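PDB 4Y9J: protein ACDH-11, isoform b from Caenorhabditis elegans, which belongs to the acyl-CoA dehydrogenase family of flavoproteins and holds flavin-adenine dinucleotide beside a middle beta-domain. Local coordinates for residues 188-193 with 233-238; 220-225 with 285-290; 267-272 with 291-296. One frame throughout, in Å; residues are numbered along the deposited sequence.

Contact 1. Residues 188-193 with 233-238. With FAD (flavin-adenine dinucleotide), chain E.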
# COMPACT_ATOMS: atom_id res chain seq x y z
N GLN B 188 -0.16 14.11 26.23
CA GLN B 188 -0.04 15.51 26.61
C GLN B 188 -0.68 16.22 25.41
O GLN B 188 -0.11 16.20 24.32
CB GLN B 188 1.47 15.86 26.74
CG GLN B 188 1.86 17.38 26.87
CD GLN B 188 3.37 17.64 26.71
OE1 GLN B 188 4.14 16.75 26.36
NE2 GLN B 188 3.78 18.92 26.87
N TRP B 189 -1.84 16.85 25.61
CA TRP B 189 -2.61 17.44 24.47
C TRP B 189 -2.74 18.97 24.61
O TRP B 189 -3.72 19.51 25.10
CB TRP B 189 -4.00 16.84 24.34
CG TRP B 189 -4.08 15.34 24.22
CD1 TRP B 189 -3.08 14.46 23.92
CD2 TRP B 189 -5.25 14.55 24.43
NE1 TRP B 189 -3.57 13.16 23.93
CE2 TRP B 189 -4.88 13.19 24.25
CE3 TRP B 189 -6.56 14.86 24.76
CZ2 TRP B 189 -5.77 12.18 24.36
CZ3 TRP B 189 -7.45 13.85 24.89
CH2 TRP B 189 -7.05 12.51 24.70
N MET B 190 -1.73 19.67 24.12
CA MET B 190 -1.65 21.10 24.16
C MET B 190 -1.92 21.83 22.86
O MET B 190 -2.67 22.87 22.82
CB MET B 190 -0.26 21.53 24.65
CG MET B 190 -0.12 21.32 26.14
SD MET B 190 1.55 21.65 26.80
CE MET B 190 1.75 23.40 26.44
N THR B 191 -1.29 21.31 21.82
CA THR B 191 -1.23 21.95 20.53
C THR B 191 -2.57 21.96 19.83
O THR B 191 -3.23 20.91 19.74
CB THR B 191 -0.16 21.38 19.66
OG1 THR B 191 1.11 21.48 20.29
CG2 THR B 191 -0.14 22.07 18.29
N GLU B 192 -2.97 23.14 19.36
CA GLU B 192 -4.21 23.26 18.60
C GLU B 192 -3.93 23.95 17.24
O GLU B 192 -2.83 24.44 17.03
CB GLU B 192 -5.26 23.97 19.42
CG GLU B 192 -5.56 23.24 20.76
CD GLU B 192 -6.87 23.56 21.38
OE1 GLU B 192 -7.72 24.29 20.78
OE2 GLU B 192 -7.07 23.14 22.57
N LYS B 193 -4.94 24.08 16.38
CA LYS B 193 -4.67 24.60 15.05
C LYS B 193 -4.11 26.06 15.09
O LYS B 193 -3.23 26.43 14.31
CB LYS B 193 -5.89 24.51 14.16
CG LYS B 193 -6.27 23.07 13.79
CD LYS B 193 -7.55 23.01 12.95
CE LYS B 193 -8.78 23.11 13.82
NZ LYS B 193 -10.02 23.20 13.07
N LEU B 233 -2.96 14.49 29.91
CA LEU B 233 -3.08 15.82 30.48
C LEU B 233 -3.40 16.76 29.36
O LEU B 233 -2.76 16.68 28.29
CB LEU B 233 -1.79 16.19 31.16
CG LEU B 233 -1.50 15.37 32.47
CD1 LEU B 233 -0.17 15.75 33.08
CD2 LEU B 233 -2.51 15.76 33.49
N THR B 234 -4.32 17.70 29.60
CA THR B 234 -4.63 18.70 28.60
C THR B 234 -5.08 20.00 29.23
O THR B 234 -5.30 20.06 30.43
CB THR B 234 -5.73 18.15 27.62
OG1 THR B 234 -5.86 19.00 26.46
CG2 THR B 234 -7.00 17.96 28.31
N LEU B 235 -5.13 21.06 28.42
CA LEU B 235 -5.55 22.40 28.86
C LEU B 235 -6.85 22.70 28.21
O LEU B 235 -7.02 22.28 27.07
CB LEU B 235 -4.56 23.42 28.34
CG LEU B 235 -3.15 23.23 28.91
CD1 LEU B 235 -2.23 24.25 28.24
CD2 LEU B 235 -3.09 23.40 30.44
N ALA B 236 -7.71 23.42 28.91
CA ALA B 236 -8.98 23.91 28.40
C ALA B 236 -9.43 25.15 29.14
O ALA B 236 -8.93 25.43 30.23
CB ALA B 236 -10.04 22.83 28.54
N ARG B 237 -10.39 25.86 28.57
CA ARG B 237 -10.99 27.04 29.16
C ARG B 237 -12.31 26.75 29.80
O ARG B 237 -13.25 26.30 29.15
CB ARG B 237 -11.23 28.08 28.09
CG ARG B 237 -9.97 28.50 27.36
CD ARG B 237 -10.20 29.67 26.41
NE ARG B 237 -9.01 29.80 25.61
CZ ARG B 237 -7.90 30.44 25.97
NH1 ARG B 237 -7.85 31.15 27.13
NH2 ARG B 237 -6.84 30.38 25.16
N ILE B 238 -12.39 27.05 31.10
CA ILE B 238 -13.54 26.71 31.86
C ILE B 238 -14.59 27.74 31.50
O ILE B 238 -14.27 28.93 31.34
CB ILE B 238 -13.23 26.70 33.38
CG1 ILE B 238 -12.38 25.44 33.66
CG2 ILE B 238 -14.53 26.75 34.16
CD1 ILE B 238 -12.22 25.12 35.13
PA FAD E . 4.25 27.61 15.31
O1A FAD E . 4.38 28.25 16.69
O2A FAD E . 3.05 28.02 14.44
O5B FAD E . 5.51 28.04 14.39
C5B FAD E . 6.83 27.76 14.85
C4B FAD E . 7.73 28.82 14.30
O4B FAD E . 7.21 30.07 14.83
C3B FAD E . 9.16 28.67 14.69
O3B FAD E . 10.06 29.44 13.81
C2B FAD E . 9.13 29.46 15.99
O2B FAD E . 10.45 29.87 16.39
C1B FAD E . 8.25 30.66 15.59
N9A FAD E . 7.74 31.39 16.77
C8A FAD E . 6.70 31.02 17.58
N7A FAD E . 6.58 31.92 18.60
C5A FAD E . 7.52 32.90 18.42
C6A FAD E . 7.92 34.12 19.12
N6A FAD E . 7.24 34.52 20.23
N1A FAD E . 8.95 34.82 18.59
C2A FAD E . 9.62 34.41 17.51
N3A FAD E . 9.31 33.32 16.81
C4A FAD E . 8.28 32.54 17.22
N1 FAD E . 1.80 18.76 20.60
C2 FAD E . 1.05 18.25 21.62
O2 FAD E . 0.52 19.07 22.42
N3 FAD E . 0.94 16.99 21.89
C4 FAD E . 1.46 16.01 21.18
O4 FAD E . 1.29 14.85 21.47
C4X FAD E . 2.29 16.47 20.02
N5 FAD E . 2.77 15.48 19.14
C5X FAD E . 3.52 16.04 18.07
C6 FAD E . 4.08 15.07 17.19
C7 FAD E . 4.88 15.54 16.09
C7M FAD E . 5.47 14.46 15.23
C8 FAD E . 5.00 16.96 15.88
C8M FAD E . 5.83 17.47 14.69
C9 FAD E . 4.46 17.92 16.73
C9A FAD E . 3.67 17.48 17.84
N10 FAD E . 3.08 18.40 18.66
C10 FAD E . 2.35 17.89 19.76
C1' FAD E . 3.14 19.79 18.39
C2' FAD E . 4.40 20.60 18.72
O2' FAD E . 4.53 20.87 20.10
C3' FAD E . 4.35 21.91 17.94
O3' FAD E . 4.44 21.53 16.59
C4' FAD E . 5.46 22.85 18.36
O4' FAD E . 5.35 23.23 19.73
C5' FAD E . 5.51 24.08 17.44
O5' FAD E . 4.21 24.80 17.50
P FAD E . 3.39 24.99 16.08
O1P FAD E . 3.38 23.68 15.39
O2P FAD E . 2.11 25.72 16.40
O3P FAD E . 4.37 26.02 15.27
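Thr234 reaches across to the backbone of Trp189, whose own N-H is bonded to Leu233 O on the same neighbouring strand (N to O 2.8 Å). The two strands run parallel here. Followed outward, Thr234 CB lies 3.9 Å from Trp189 CB and 3.5 Å from Trp189 O. OG1, anti to the threonine backbone N (chi1 -168°), comes down on a lone pair of Trp189 O in the carbonyl plane, a short bond of 2.6 Å with the hydroxyl as donor. Lys221 NZ is a second partner of both Thr234 OG1 and Trp189 O, so this buried carbonyl is gripped twice. Further along, Met190 CG meets Leu235 CD1 obliquely at 4.2 Å, a modest apolar touch, and Leu235 N is buried without a partner.

Where the first strand gives way to loop, its backbone turns to the pyrimidine edge of FAD. Gln188 O accepts from FAD N3, and the N-H groups of Met190 and Thr191 converge on FAD O2. Thr191 OG1 donates to FAD N1 over 2.8 Å. Three protein groups thus fix O2 and N1, and donors gathered there would probably stabilise negative charge on that edge of the ring.

In the fold, strand 231-238 runs parallel to strands 186-189 and 206-209 and antiparallel to strand 252-258. Helix 304-338 packs on Gln188, Met190 and Leu233, whereas the Trp189 side chain leaves by the other face of the sheet, to rest on Ser224 of strand 214-225.

Contact 2. Residues 220-225 with 285-290. With FAD (flavin-adenine dinucleotide), chain E.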
# COMPACT_ATOMS: atom_id res chain seq x y z
N TYR B 220 -10.61 20.81 19.70
CA TYR B 220 -9.93 20.09 18.67
C TYR B 220 -8.44 20.03 18.99
O TYR B 220 -7.81 21.10 19.07
CB TYR B 220 -10.16 20.75 17.32
CG TYR B 220 -9.80 19.86 16.13
CD1 TYR B 220 -8.49 19.65 15.72
CD2 TYR B 220 -10.80 19.32 15.38
CE1 TYR B 220 -8.21 18.85 14.61
CE2 TYR B 220 -10.53 18.48 14.32
CZ TYR B 220 -9.26 18.27 13.90
OH TYR B 220 -9.07 17.41 12.84
N LYS B 221 -7.88 18.85 19.23
CA LYS B 221 -6.46 18.73 19.54
C LYS B 221 -5.74 18.38 18.24
O LYS B 221 -6.00 17.37 17.60
CB LYS B 221 -6.26 17.70 20.62
CG LYS B 221 -6.95 18.09 21.90
CD LYS B 221 -6.39 19.41 22.49
CE LYS B 221 -7.17 19.86 23.70
NZ LYS B 221 -6.45 20.98 24.37
N TRP B 222 -4.84 19.25 17.83
CA TRP B 222 -4.27 19.21 16.48
C TRP B 222 -3.13 18.25 16.32
O TRP B 222 -2.92 17.78 15.21
CB TRP B 222 -3.84 20.64 16.11
CG TRP B 222 -3.22 20.92 14.79
CD1 TRP B 222 -2.11 21.72 14.61
CD2 TRP B 222 -3.74 20.63 13.50
NE1 TRP B 222 -1.83 21.83 13.27
CE2 TRP B 222 -2.83 21.20 12.56
CE3 TRP B 222 -4.89 19.98 13.01
CZ2 TRP B 222 -3.02 21.08 11.18
CZ3 TRP B 222 -5.07 19.85 11.64
CH2 TRP B 222 -4.13 20.39 10.74
N PHE B 223 -2.35 18.01 17.38
CA PHE B 223 -1.34 16.97 17.43
C PHE B 223 -1.51 16.26 18.76
O PHE B 223 -1.31 16.90 19.81
CB PHE B 223 0.14 17.45 17.42
CG PHE B 223 0.63 17.94 16.06
CD1 PHE B 223 0.16 19.14 15.52
CD2 PHE B 223 1.47 17.16 15.29
CE1 PHE B 223 0.62 19.56 14.23
CE2 PHE B 223 1.90 17.58 14.02
CZ PHE B 223 1.46 18.77 13.51
N SER B 224 -1.83 14.96 18.70
CA SER B 224 -1.93 14.13 19.94
C SER B 224 -1.19 12.83 19.73
O SER B 224 -1.72 11.90 19.11
CB SER B 224 -3.41 13.84 20.22
OG SER B 224 -4.08 15.00 20.53
N SER B 225 0.05 12.79 20.16
CA SER B 225 0.88 11.63 20.04
C SER B 225 0.60 10.55 21.10
O SER B 225 0.15 10.83 22.19
CB SER B 225 2.35 12.05 20.11
OG SER B 225 2.72 12.76 18.95
N THR B 285 0.23 9.45 15.90
CA THR B 285 -0.09 10.83 16.26
C THR B 285 -1.37 11.17 15.53
O THR B 285 -1.45 11.11 14.30
CB THR B 285 1.06 11.80 15.89
OG1 THR B 285 2.29 11.43 16.56
CG2 THR B 285 0.69 13.25 16.16
N ALA B 286 -2.39 11.58 16.28
CA ALA B 286 -3.71 11.86 15.72
C ALA B 286 -4.13 13.27 15.89
O ALA B 286 -3.59 14.04 16.72
CB ALA B 286 -4.74 10.95 16.43
N GLU B 287 -5.15 13.65 15.14
CA GLU B 287 -5.97 14.80 15.47
C GLU B 287 -7.21 14.28 16.19
O GLU B 287 -7.86 13.34 15.72
CB GLU B 287 -6.41 15.55 14.23
CG GLU B 287 -5.23 16.02 13.38
CD GLU B 287 -5.58 16.58 12.02
OE1 GLU B 287 -6.78 16.94 11.77
OE2 GLU B 287 -4.60 16.65 11.21
N LEU B 288 -7.56 14.94 17.27
CA LEU B 288 -8.69 14.55 18.14
C LEU B 288 -9.76 15.58 18.17
O LEU B 288 -9.51 16.76 18.50
CB LEU B 288 -8.23 14.22 19.58
CG LEU B 288 -7.12 13.18 19.72
CD1 LEU B 288 -6.81 13.09 21.21
CD2 LEU B 288 -7.43 11.88 19.10
N LEU B 289 -10.99 15.13 17.97
CA LEU B 289 -12.13 15.96 18.17
C LEU B 289 -12.78 15.54 19.46
O LEU B 289 -13.32 14.41 19.57
CB LEU B 289 -13.07 15.93 16.96
CG LEU B 289 -14.42 16.63 17.07
CD1 LEU B 289 -14.29 18.11 17.37
CD2 LEU B 289 -15.32 16.54 15.83
N LEU B 290 -12.76 16.45 20.42
CA LEU B 290 -13.34 16.30 21.77
C LEU B 290 -14.73 16.86 21.81
O LEU B 290 -14.96 18.07 21.56
CB LEU B 290 -12.49 16.99 22.83
CG LEU B 290 -11.24 16.29 23.40
CD1 LEU B 290 -10.40 15.53 22.45
CD2 LEU B 290 -10.36 17.23 24.16
PA FAD E . 4.25 27.61 15.31
O1A FAD E . 4.38 28.25 16.69
O2A FAD E . 3.05 28.02 14.44
O5B FAD E . 5.51 28.04 14.39
C5B FAD E . 6.83 27.76 14.85
C4B FAD E . 7.73 28.82 14.30
O4B FAD E . 7.21 30.07 14.83
C3B FAD E . 9.16 28.67 14.69
O3B FAD E . 10.06 29.44 13.81
C2B FAD E . 9.13 29.46 15.99
O2B FAD E . 10.45 29.87 16.39
C1B FAD E . 8.25 30.66 15.59
N9A FAD E . 7.74 31.39 16.77
C8A FAD E . 6.70 31.02 17.58
N7A FAD E . 6.58 31.92 18.60
C5A FAD E . 7.52 32.90 18.42
C6A FAD E . 7.92 34.12 19.12
N6A FAD E . 7.24 34.52 20.23
N1A FAD E . 8.95 34.82 18.59
C2A FAD E . 9.62 34.41 17.51
N3A FAD E . 9.31 33.32 16.81
C4A FAD E . 8.28 32.54 17.22
N1 FAD E . 1.80 18.76 20.60
C2 FAD E . 1.05 18.25 21.62
O2 FAD E . 0.52 19.07 22.42
N3 FAD E . 0.94 16.99 21.89
C4 FAD E . 1.46 16.01 21.18
O4 FAD E . 1.29 14.85 21.47
C4X FAD E . 2.29 16.47 20.02
N5 FAD E . 2.77 15.48 19.14
C5X FAD E . 3.52 16.04 18.07
C6 FAD E . 4.08 15.07 17.19
C7 FAD E . 4.88 15.54 16.09
C7M FAD E . 5.47 14.46 15.23
C8 FAD E . 5.00 16.96 15.88
C8M FAD E . 5.83 17.47 14.69
C9 FAD E . 4.46 17.92 16.73
C9A FAD E . 3.67 17.48 17.84
N10 FAD E . 3.08 18.40 18.66
C10 FAD E . 2.35 17.89 19.76
C1' FAD E . 3.14 19.79 18.39
C2' FAD E . 4.40 20.60 18.72
O2' FAD E . 4.53 20.87 20.10
C3' FAD E . 4.35 21.91 17.94
O3' FAD E . 4.44 21.53 16.59
C4' FAD E . 5.46 22.85 18.36
O4' FAD E . 5.35 23.23 19.73
C5' FAD E . 5.51 24.08 17.44
O5' FAD E . 4.21 24.80 17.50
P FAD E . 3.39 24.99 16.08
O1P FAD E . 3.38 23.68 15.39
O2P FAD E . 2.11 25.72 16.40
O3P FAD E . 4.37 26.02 15.27
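Tyr220 swings its ring toward strand 285-290 because CG stands anti to the backbone N (chi1 -165°), and Glu287, with CG anti to its carbonyl carbon (chi1 -58°) and an extended chain beyond, brings its carboxylate to meet it. Tyr220 OH donates to the anti lone pair of Glu287 OE1 over 2.6 Å; the oxygen lies at the ring's edge and in its plane, the carboxylate turned 57° from the ring. Leu288 O sits over one face of the same ring, offset toward the rim. Alongside, Trp222 points the same way as Glu287 and places CZ3 3.3 Å from Glu287 OE2, an oxygen that also forms salt bridges with Lys275 and Arg273.

The backbones pair antiparallel through two hydrogen-bonded pairs, Lys221 with Leu288 and Ser224 with Ala286. Between them the register slips by one residue, a beta bulge at the corner of Trp222. Beside the bulge, Leu288 CD1 packs 3.4 Å from Ser224 OG, a buried hydroxyl with no partner in the model.

At the far end Thr285 OG1 donates to Ser225 OG (2.8 Å), itself bonded to FAD N5 at 2.7 Å, and Lys277 NZ backs up the threonine from a second shell. Ser225 N donates to FAD O4 almost in line. Phe223 brings its CB and one side of its ring obliquely onto the flavin, CD2 3.4 Å from FAD C9A. Beta strands of the middle domain that carry such flavin ligands, here to N5 and O4, are characteristic of the acyl-CoA dehydrogenase fold.

Contact 3. Residues 267-272 with 291-296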
# COMPACT_ATOMS: atom_id res chain seq x y z
N ASN B 267 -13.41 8.01 25.23
CA ASN B 267 -14.08 8.89 26.16
C ASN B 267 -14.43 10.26 25.50
O ASN B 267 -13.70 11.19 25.67
CB ASN B 267 -13.21 9.07 27.46
CG ASN B 267 -13.68 10.18 28.39
OD1 ASN B 267 -14.83 10.56 28.45
ND2 ASN B 267 -12.71 10.72 29.13
N GLY B 268 -15.58 10.36 24.82
CA GLY B 268 -16.04 11.61 24.17
C GLY B 268 -15.06 12.09 23.05
O GLY B 268 -14.92 13.29 22.85
N ILE B 269 -14.30 11.19 22.42
CA ILE B 269 -13.24 11.56 21.54
C ILE B 269 -13.42 10.81 20.23
O ILE B 269 -13.84 9.67 20.24
CB ILE B 269 -11.87 11.11 22.12
CG1 ILE B 269 -11.52 11.93 23.37
CG2 ILE B 269 -10.73 11.13 21.12
CD1 ILE B 269 -10.55 11.17 24.28
N GLN B 270 -13.13 11.48 19.13
CA GLN B 270 -13.05 10.85 17.82
C GLN B 270 -11.71 11.17 17.24
O GLN B 270 -11.18 12.33 17.41
CB GLN B 270 -14.15 11.37 16.86
CG GLN B 270 -15.47 10.67 17.05
CD GLN B 270 -16.49 11.11 16.00
OE1 GLN B 270 -16.17 11.89 15.16
NE2 GLN B 270 -17.67 10.67 16.13
N MET B 271 -11.09 10.20 16.61
CA MET B 271 -9.83 10.45 15.99
C MET B 271 -10.10 10.83 14.54
O MET B 271 -10.57 10.01 13.70
CB MET B 271 -8.95 9.22 16.06
CG MET B 271 -8.66 8.65 17.46
SD MET B 271 -7.32 7.41 17.38
CE MET B 271 -7.54 6.76 19.02
N VAL B 272 -9.80 12.04 14.19
CA VAL B 272 -10.11 12.54 12.86
C VAL B 272 -9.23 11.90 11.82
O VAL B 272 -9.74 11.52 10.77
CB VAL B 272 -10.03 14.10 12.81
CG1 VAL B 272 -10.33 14.61 11.40
CG2 VAL B 272 -11.01 14.71 13.79
N ASP B 291 -15.68 15.99 22.09
CA ASP B 291 -17.04 16.40 22.23
C ASP B 291 -17.65 15.71 23.43
O ASP B 291 -18.26 14.64 23.30
CB ASP B 291 -17.82 16.05 20.97
CG ASP B 291 -19.27 16.45 21.04
OD1 ASP B 291 -19.71 17.15 21.99
OD2 ASP B 291 -20.00 16.02 20.14
N GLY B 292 -17.51 16.34 24.59
CA GLY B 292 -18.06 15.76 25.83
C GLY B 292 -17.10 14.76 26.52
O GLY B 292 -17.55 13.93 27.36
N ALA B 293 -15.81 14.84 26.23
CA ALA B 293 -14.79 14.03 26.95
C ALA B 293 -14.77 14.38 28.42
O ALA B 293 -14.61 15.51 28.80
CB ALA B 293 -13.42 14.28 26.36
N ILE B 294 -14.97 13.39 29.27
CA ILE B 294 -15.02 13.61 30.72
C ILE B 294 -13.61 13.72 31.31
O ILE B 294 -12.76 12.82 31.13
CB ILE B 294 -15.82 12.49 31.38
CG1 ILE B 294 -17.21 12.52 30.76
CG2 ILE B 294 -15.95 12.74 32.89
CD1 ILE B 294 -18.09 11.38 31.16
N ALA B 295 -13.38 14.82 32.02
CA ALA B 295 -12.09 15.14 32.51
C ALA B 295 -12.15 15.77 33.91
O ALA B 295 -13.12 16.50 34.25
CB ALA B 295 -11.41 16.09 31.56
N GLU B 296 -11.08 15.57 34.68
CA GLU B 296 -10.99 16.11 36.07
C GLU B 296 -10.05 17.31 36.14
O GLU B 296 -8.93 17.23 35.66
CB GLU B 296 -10.50 15.03 37.00
CG GLU B 296 -11.17 13.68 36.92
CD GLU B 296 -12.67 13.70 37.07
OE1 GLU B 296 -13.19 14.64 37.70
OE2 GLU B 296 -13.33 12.73 36.60
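The side chains of Asn267 and Ile294 cross at about a right angle, and Asn267 addresses the backbone of Ile294 with both ends of its amide. Its CG is anti to the backbone N (chi1 169°), which carries the amide across to the other strand. OD1 accepts from Ile294 N at 2.9 Å, the donor tilted 26° from the plane of the amide carbonyl. ND2 donates to Ile294 O, also at 2.9 Å, and this bond is the more regular: it runs within the amide plane of Asn267 and meets the acceptor on a lone pair. One side chain thus occupies the N-H and the C=O of a single residue, as a neighbouring strand could. Ile294 leaves its CB 3.6 Å from Asn267 OD1, and CG1 lies 3.9 Å from the same oxygen.

Ala293 turns its methyl to the backbone of Asn267, CB 3.2 Å from Asn267 O, and Ile269 CG1, at the start of strand 269-274, touches the same methyl. Gly268, at positive phi (61°), passes close to Ala293, with CA atoms 3.9 Å apart, and its carbonyl accepts from Asp291 N at 2.9 Å. Gly292 and Ala293 both face Leu217 in a G1 beta bulge, where strand 285-298 turns its corner.

ND2 has a second acceptor in Lys258 O, and Asp291 OD2 reaches His11 N of the third subunit. Side-chain amide and backbone groups therefore do most of the joining where the hairpin strands diverge: the two-point grip should fix the amide's rotation, and its oxygen and nitrogen are told apart by their partners.

Contacts 1 and 2 are buried and share the flavin, the first meeting its O2, N1 and N3, the second its N5 and O4; contact 3 is partly exposed, with Ile269 about 13 Å from FAD at its side chain. Contacts 2 and 3 both use strand 285-298, which pairs with 214-225 and, probably through a bond from Leu289 N to Gln270 O, with 269-274. A salt bridge between Glu192 and Lys221 ties contact 1 to contact 2, and Trp189 packs against both Leu288 and Ile269. Strand pairing with hydroxyl and carboxylate bonds in contact 2 thus contrasts with the amide-to-backbone joint of contact 3 and the sparse parallel pairing of contact 1.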